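PDB 2O20: catabolite control protein A from Lactococcus lactis, which probably acts as a global regulator of carbon catabolite repression and activation, binding DNA as a member of the LacI family of transcription factors. Local coordinates for residues S246-A251 and A275-T280; T288-P293 and H323-R328. The protein carries 1 engineered substitution. All coordinates share one frame; numbering follows the deposited sequence.

Contact 1. Residues S246-A251 and A275-T280. With SO4 (sulfate ion), chain L.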
loop_
_atom_site.group_PDB
_atom_site.type_symbol
_atom_site.label_atom_id
_atom_site.label_comp_id
_atom_site.label_asym_id
_atom_site.label_seq_id
_atom_site.Cartn_x
_atom_site.Cartn_y
_atom_site.Cartn_z
ATOM N N SER D 246 3.755 6.790 16.006
ATOM C CA SER D 246 2.655 5.854 16.045
ATOM C C SER D 246 2.270 5.281 14.665
ATOM O O SER D 246 1.820 4.145 14.602
ATOM C CB SER D 246 1.431 6.463 16.727
ATOM O OG SER D 246 0.957 7.524 15.965
ATOM N N HIS D 247 2.416 6.058 13.600
ATOM C CA HIS D 247 2.008 5.607 12.250
ATOM C C HIS D 247 3.214 5.364 11.366
ATOM O O HIS D 247 4.109 6.170 11.301
ATOM C CB HIS D 247 1.072 6.607 11.597
ATOM C CG HIS D 247 -0.195 6.799 12.351
ATOM N ND1 HIS D 247 -0.644 8.042 12.743
ATOM C CD2 HIS D 247 -1.066 5.898 12.868
ATOM C CE1 HIS D 247 -1.761 7.902 13.431
ATOM N NE2 HIS D 247 -2.034 6.613 13.529
ATOM N N ASP D 248 3.224 4.225 10.681
ATOM C CA ASP D 248 4.353 3.850 9.838
ATOM C C ASP D 248 4.653 4.864 8.731
ATOM O O ASP D 248 5.812 5.122 8.451
ATOM C CB ASP D 248 4.089 2.476 9.173
ATOM C CG ASP D 248 4.045 1.320 10.168
ATOM O OD1 ASP D 248 4.738 1.316 11.230
ATOM O OD2 ASP D 248 3.257 0.390 9.874
ATOM N N THR D 249 3.629 5.408 8.077
ATOM C CA THR D 249 3.837 6.362 6.991
ATOM C C THR D 249 4.575 7.611 7.490
ATOM O O THR D 249 5.461 8.113 6.827
ATOM C CB THR D 249 2.526 6.832 6.363
ATOM O OG1 THR D 249 1.600 7.129 7.424
ATOM C CG2 THR D 249 1.951 5.776 5.430
ATOM N N VAL D 250 4.202 8.071 8.673
ATOM C CA VAL D 250 4.883 9.190 9.331
ATOM C C VAL D 250 6.367 8.882 9.670
ATOM O O VAL D 250 7.251 9.700 9.453
ATOM C CB VAL D 250 4.091 9.641 10.569
ATOM C CG1 VAL D 250 4.780 10.831 11.236
ATOM C CG2 VAL D 250 2.622 9.964 10.197
ATOM N N ALA D 251 6.617 7.698 10.216
ATOM C CA ALA D 251 7.966 7.235 10.569
ATOM C C ALA D 251 8.868 7.150 9.379
ATOM O O ALA D 251 10.033 7.497 9.487
ATOM C CB ALA D 251 7.927 5.877 11.240
ATOM N N ALA D 275 3.649 0.078 13.743
ATOM C CA ALA D 275 2.898 -1.151 13.345
ATOM C C ALA D 275 3.567 -2.209 12.451
ATOM O O ALA D 275 3.097 -3.370 12.389
ATOM C CB ALA D 275 1.524 -0.752 12.716
ATOM N N ASN D 276 4.647 -1.847 11.769
ATOM C CA ASN D 276 5.312 -2.730 10.817
ATOM C C ASN D 276 4.386 -3.172 9.676
ATOM O O ASN D 276 4.366 -4.352 9.305
ATOM C CB ASN D 276 5.846 -3.976 11.531
ATOM C CG ASN D 276 6.924 -4.658 10.762
ATOM O OD1 ASN D 276 7.753 -3.998 10.142
ATOM N ND2 ASN D 276 6.916 -5.984 10.773
ATOM N N SER D 277 3.556 -2.254 9.186
ATOM C CA SER D 277 2.741 -2.481 7.999
ATOM C C SER D 277 3.614 -2.816 6.776
ATOM O O SER D 277 4.841 -2.599 6.806
ATOM C CB SER D 277 1.847 -1.248 7.734
ATOM O OG SER D 277 2.596 -0.102 7.368
ATOM N N PRO D 278 2.994 -3.339 5.701
ATOM C CA PRO D 278 3.780 -3.741 4.536
ATOM C C PRO D 278 4.787 -2.749 3.949
ATOM O O PRO D 278 5.867 -3.187 3.559
ATOM C CB PRO D 278 2.717 -4.196 3.523
ATOM C CG PRO D 278 1.565 -4.638 4.389
ATOM C CD PRO D 278 1.574 -3.735 5.569
ATOM N N ILE D 279 4.510 -1.444 3.964
ATOM C CA ILE D 279 5.502 -0.486 3.436
ATOM C C ILE D 279 6.855 -0.466 4.154
ATOM O O ILE D 279 7.856 -0.074 3.542
ATOM C CB ILE D 279 4.983 0.985 3.385
ATOM C CG1 ILE D 279 4.476 1.490 4.751
ATOM C CG2 ILE D 279 3.996 1.122 2.273
ATOM C CD1 ILE D 279 4.477 3.038 4.882
ATOM N N THR D 280 6.864 -0.826 5.444
ATOM C CA THR D 280 8.090 -0.784 6.258
ATOM C C THR D 280 9.183 -1.738 5.724
ATOM O O THR D 280 10.367 -1.506 5.950
ATOM C CB THR D 280 7.799 -1.093 7.760
ATOM O OG1 THR D 280 7.495 -2.478 7.888
ATOM C CG2 THR D 280 6.622 -0.272 8.260
HETATM S S SO4 L . -4.727 7.347 15.595
HETATM O O1 SO4 L . -5.949 7.684 16.336
HETATM O O2 SO4 L . -3.800 8.478 15.674
HETATM O O3 SO4 L . -4.119 6.151 16.181
HETATM O O4 SO4 L . -5.079 7.100 14.195
#
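Asp248 reaches from the first turn of helix 248-260 into the loop 275-280, in the regulatory core of this LacI-family protein, which has the fold of the periplasmic binding proteins. Its carboxylate is the tight part of the contact, a two-oxygen acceptor for successive backbone NH groups. Ala275 N comes to Asp248 OD1 at 3.0 Å and Asn276 N at 3.2 Å; the two arrive from opposite faces of the carboxylate, both on the syn side. Ser273 OG, earlier in the same loop, adds a third donor to OD1. Ser277 grips Asp248 OD2 twice from one face: Ser277 N sits 2.7 Å from OD2, well above the carboxylate plane. With so many NH groups around it, beside a helix start, the group is probably held as an anion. An asparagine here would probably leave one or more of these donors without an acceptor and let the loop drift from the helix.

The other side is looser. Thr249 CG2 merely meets Ile279 CD1 at 3.8 Å, while Thr249 OG1 bonds to Tyr223 O. His247, the N-cap residue, turns from the loop and offers NE2 to sulfate O3 in a weak bond of 3.4 Å; Asn195 ND2 also binds this ion. At the tight end, Ser277 OG, set between its backbone N and carbonyl carbon (chi1 67°), swings back beside its own NH and donates to Asp248 OD2 over 2.6 Å, on the anti side.

Contact 2. Residues T288-P293 and H323-R328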
loop_
_atom_site.group_PDB
_atom_site.type_symbol
_atom_site.label_atom_id
_atom_site.label_comp_id
_atom_site.label_asym_id
_atom_site.label_seq_id
_atom_site.Cartn_x
_atom_site.Cartn_y
_atom_site.Cartn_z
ATOM N N THR D 288 13.189 0.018 12.494
ATOM C CA THR D 288 12.730 -0.607 13.738
ATOM C C THR D 288 11.254 -0.266 14.022
ATOM O O THR D 288 10.828 0.872 13.867
ATOM C CB THR D 288 13.631 -0.176 14.938
ATOM O OG1 THR D 288 14.955 -0.660 14.730
ATOM C CG2 THR D 288 13.130 -0.731 16.269
ATOM N N SER D 289 10.470 -1.255 14.440
ATOM C CA SER D 289 9.023 -1.026 14.617
ATOM C C SER D 289 8.393 -1.981 15.640
ATOM O O SER D 289 8.772 -3.140 15.726
ATOM C CB SER D 289 8.292 -1.192 13.260
ATOM O OG SER D 289 7.007 -0.619 13.269
ATOM N N VAL D 290 7.403 -1.481 16.373
ATOM C CA VAL D 290 6.374 -2.341 16.954
ATOM C C VAL D 290 5.701 -3.111 15.799
ATOM O O VAL D 290 5.289 -2.513 14.782
ATOM C CB VAL D 290 5.310 -1.501 17.731
ATOM C CG1 VAL D 290 4.076 -2.329 18.119
ATOM C CG2 VAL D 290 5.947 -0.826 18.943
ATOM N N ASN D 291 5.630 -4.439 15.931
ATOM C CA ASN D 291 4.878 -5.287 15.006
ATOM C C ASN D 291 3.458 -5.541 15.549
ATOM O O ASN D 291 3.290 -6.222 16.582
ATOM C CB ASN D 291 5.604 -6.620 14.781
ATOM C CG ASN D 291 4.961 -7.470 13.676
ATOM O OD1 ASN D 291 4.937 -7.089 12.509
ATOM N ND2 ASN D 291 4.446 -8.629 14.049
ATOM N N GLN D 292 2.455 -4.987 14.871
ATOM C CA GLN D 292 1.060 -5.302 15.162
ATOM C C GLN D 292 0.633 -6.431 14.237
ATOM O O GLN D 292 1.042 -6.469 13.060
ATOM C CB GLN D 292 0.155 -4.094 14.951
ATOM C CG GLN D 292 0.482 -2.892 15.856
ATOM C CD GLN D 292 -0.571 -1.786 15.712
ATOM O OE1 GLN D 292 -1.731 -2.072 15.477
ATOM N NE2 GLN D 292 -0.158 -0.533 15.830
ATOM N N PRO D 293 -0.191 -7.360 14.751
ATOM C CA PRO D 293 -0.674 -8.501 13.959
ATOM C C PRO D 293 -1.870 -8.082 13.100
ATOM O O PRO D 293 -3.020 -8.423 13.384
ATOM C CB PRO D 293 -1.011 -9.526 15.042
ATOM C CG PRO D 293 -1.569 -8.648 16.143
ATOM C CD PRO D 293 -0.716 -7.402 16.130
ATOM N N HIS D 323 1.666 -8.003 20.690
ATOM C CA HIS D 323 2.572 -7.375 19.708
ATOM C C HIS D 323 4.016 -7.737 20.091
ATOM O O HIS D 323 4.259 -8.279 21.164
ATOM C CB HIS D 323 2.421 -5.850 19.747
ATOM C CG HIS D 323 2.891 -5.234 21.025
ATOM N ND1 HIS D 323 2.098 -5.181 22.155
ATOM C CD2 HIS D 323 4.085 -4.696 21.376
ATOM C CE1 HIS D 323 2.768 -4.594 23.129
ATOM N NE2 HIS D 323 3.986 -4.316 22.692
ATOM N N GLU D 324 4.963 -7.408 19.221
ATOM C CA GLU D 324 6.405 -7.566 19.472
ATOM C C GLU D 324 7.097 -6.293 18.984
ATOM O O GLU D 324 6.451 -5.454 18.362
ATOM C CB GLU D 324 6.969 -8.738 18.658
ATOM C CG GLU D 324 6.274 -10.055 18.837
ATOM C CD GLU D 324 6.008 -10.717 17.497
ATOM O OE1 GLU D 324 5.060 -10.261 16.795
ATOM O OE2 GLU D 324 6.748 -11.677 17.143
ATOM N N ILE D 325 8.400 -6.162 19.269
ATOM C CA ILE D 325 9.251 -5.115 18.655
ATOM C C ILE D 325 10.286 -5.832 17.816
ATOM O O ILE D 325 10.946 -6.772 18.284
ATOM C CB ILE D 325 9.907 -4.212 19.706
ATOM C CG1 ILE D 325 8.827 -3.378 20.412
ATOM C CG2 ILE D 325 10.990 -3.310 19.082
ATOM C CD1 ILE D 325 9.320 -2.347 21.367
ATOM N N PHE D 326 10.375 -5.440 16.545
ATOM C CA PHE D 326 11.411 -5.930 15.650
ATOM C C PHE D 326 12.538 -4.913 15.517
ATOM O O PHE D 326 12.323 -3.824 14.972
ATOM C CB PHE D 326 10.821 -6.201 14.261
ATOM C CG PHE D 326 9.815 -7.335 14.219
ATOM C CD1 PHE D 326 9.780 -8.324 15.207
ATOM C CD2 PHE D 326 8.955 -7.442 13.153
ATOM C CE1 PHE D 326 8.843 -9.346 15.144
ATOM C CE2 PHE D 326 8.031 -8.479 13.073
ATOM C CZ PHE D 326 7.982 -9.430 14.068
ATOM N N SER D 327 13.733 -5.279 15.982
ATOM C CA SER D 327 14.881 -4.357 15.974
ATOM C C SER D 327 15.585 -4.414 14.636
ATOM O O SER D 327 15.978 -5.494 14.188
ATOM C CB SER D 327 15.858 -4.693 17.108
ATOM O OG SER D 327 15.263 -4.415 18.358
ATOM N N ARG D 328 15.736 -3.254 13.995
ATOM C CA ARG D 328 16.356 -3.175 12.675
ATOM C C ARG D 328 17.425 -2.056 12.711
ATOM O O ARG D 328 18.000 -1.783 13.772
ATOM C CB ARG D 328 15.280 -3.020 11.583
ATOM C CG ARG D 328 14.304 -4.214 11.487
ATOM C CD ARG D 328 13.383 -4.107 10.276
ATOM N NE ARG D 328 12.376 -5.162 10.248
ATOM C CZ ARG D 328 11.061 -4.964 10.211
ATOM N NH1 ARG D 328 10.545 -3.730 10.216
ATOM N NH2 ARG D 328 10.258 -6.016 10.194
HETATM O O HOH W 1 2.739 -9.414 16.515
#
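Thr288 OG1 is gripped by two groups, the backbone N of Arg328 at 2.8 Å and Thr331 OG1 farther along the C-terminal tail. It closes one end of a short antiparallel ladder, strand 289-291 against strand 324-326, near where the chain passes between the two subdomains of the periplasmic-binding-protein fold. Ser289 and Phe326 form a hydrogen-bonded pair, Phe326 N reaching Ser289 O at 2.9 Å. Two residues on, the pair of Asn291 and Glu324 is uneven: Asn291 N donates to Glu324 O over a short 2.8 Å, but the return bond from Glu324 N to Asn291 O is weak at 3.3 Å.

The non-hydrogen-bonded pair between them, Val290 and Ile325, turns to the face covered by helix 164-177. There Val290 CG2 touches Ile325 CG1 at 4.1 Å, and His323 brings its CD2 beside Val290 CG1 while its NE2 bonds to Gln170 OE1.

The face of Asn291 and Phe326 is more elaborate. With CG anti to the backbone N (chi1 -172°), Asn291 lays its side chain across the phenyl ring: Asn291 CB makes a CH-pi contact over one face of the Phe326 ring, offset toward the rim and 3.8 Å from its centroid, and the amide is tilted only 24° from the ring plane. Its two ends go to separate partners, Asn291 OD1 to Asn276 ND2, and Asn291 ND2 to Glu324 OE1 at 3.3 Å. A water also donates to Asn291 O and lies beside that carboxylate. The carboxylate and Asn276 probably fix which way round the Asn291 amide sits, its NH2 turned to a probable negative charge and its oxygen to a donor, while the ring limits its tilt.

Overall arrangement
Contact 1 and contact 2 lie with centres about 10 Å apart and meet through Asn276, whose backbone N belongs to the Asp248 cluster while its side chain points into the ladder. Asn276 OD1 is 2.8 Å from Arg328 NH1 and Asn276 ND2 is 2.9 Å from Asn291 OD1, both probable hydrogen bonds, so one amide bridges both segments of contact 2. A backbone bond between Ala275 and Gln292 adds a second tie. The loop 275-280 also touches helix 76-91, placing the pair of contacts where the two subdomains face each other. The sulfate, probably from the crystallisation liquor, sits beyond His247, on the side of contact 1 that the loop does not occupy.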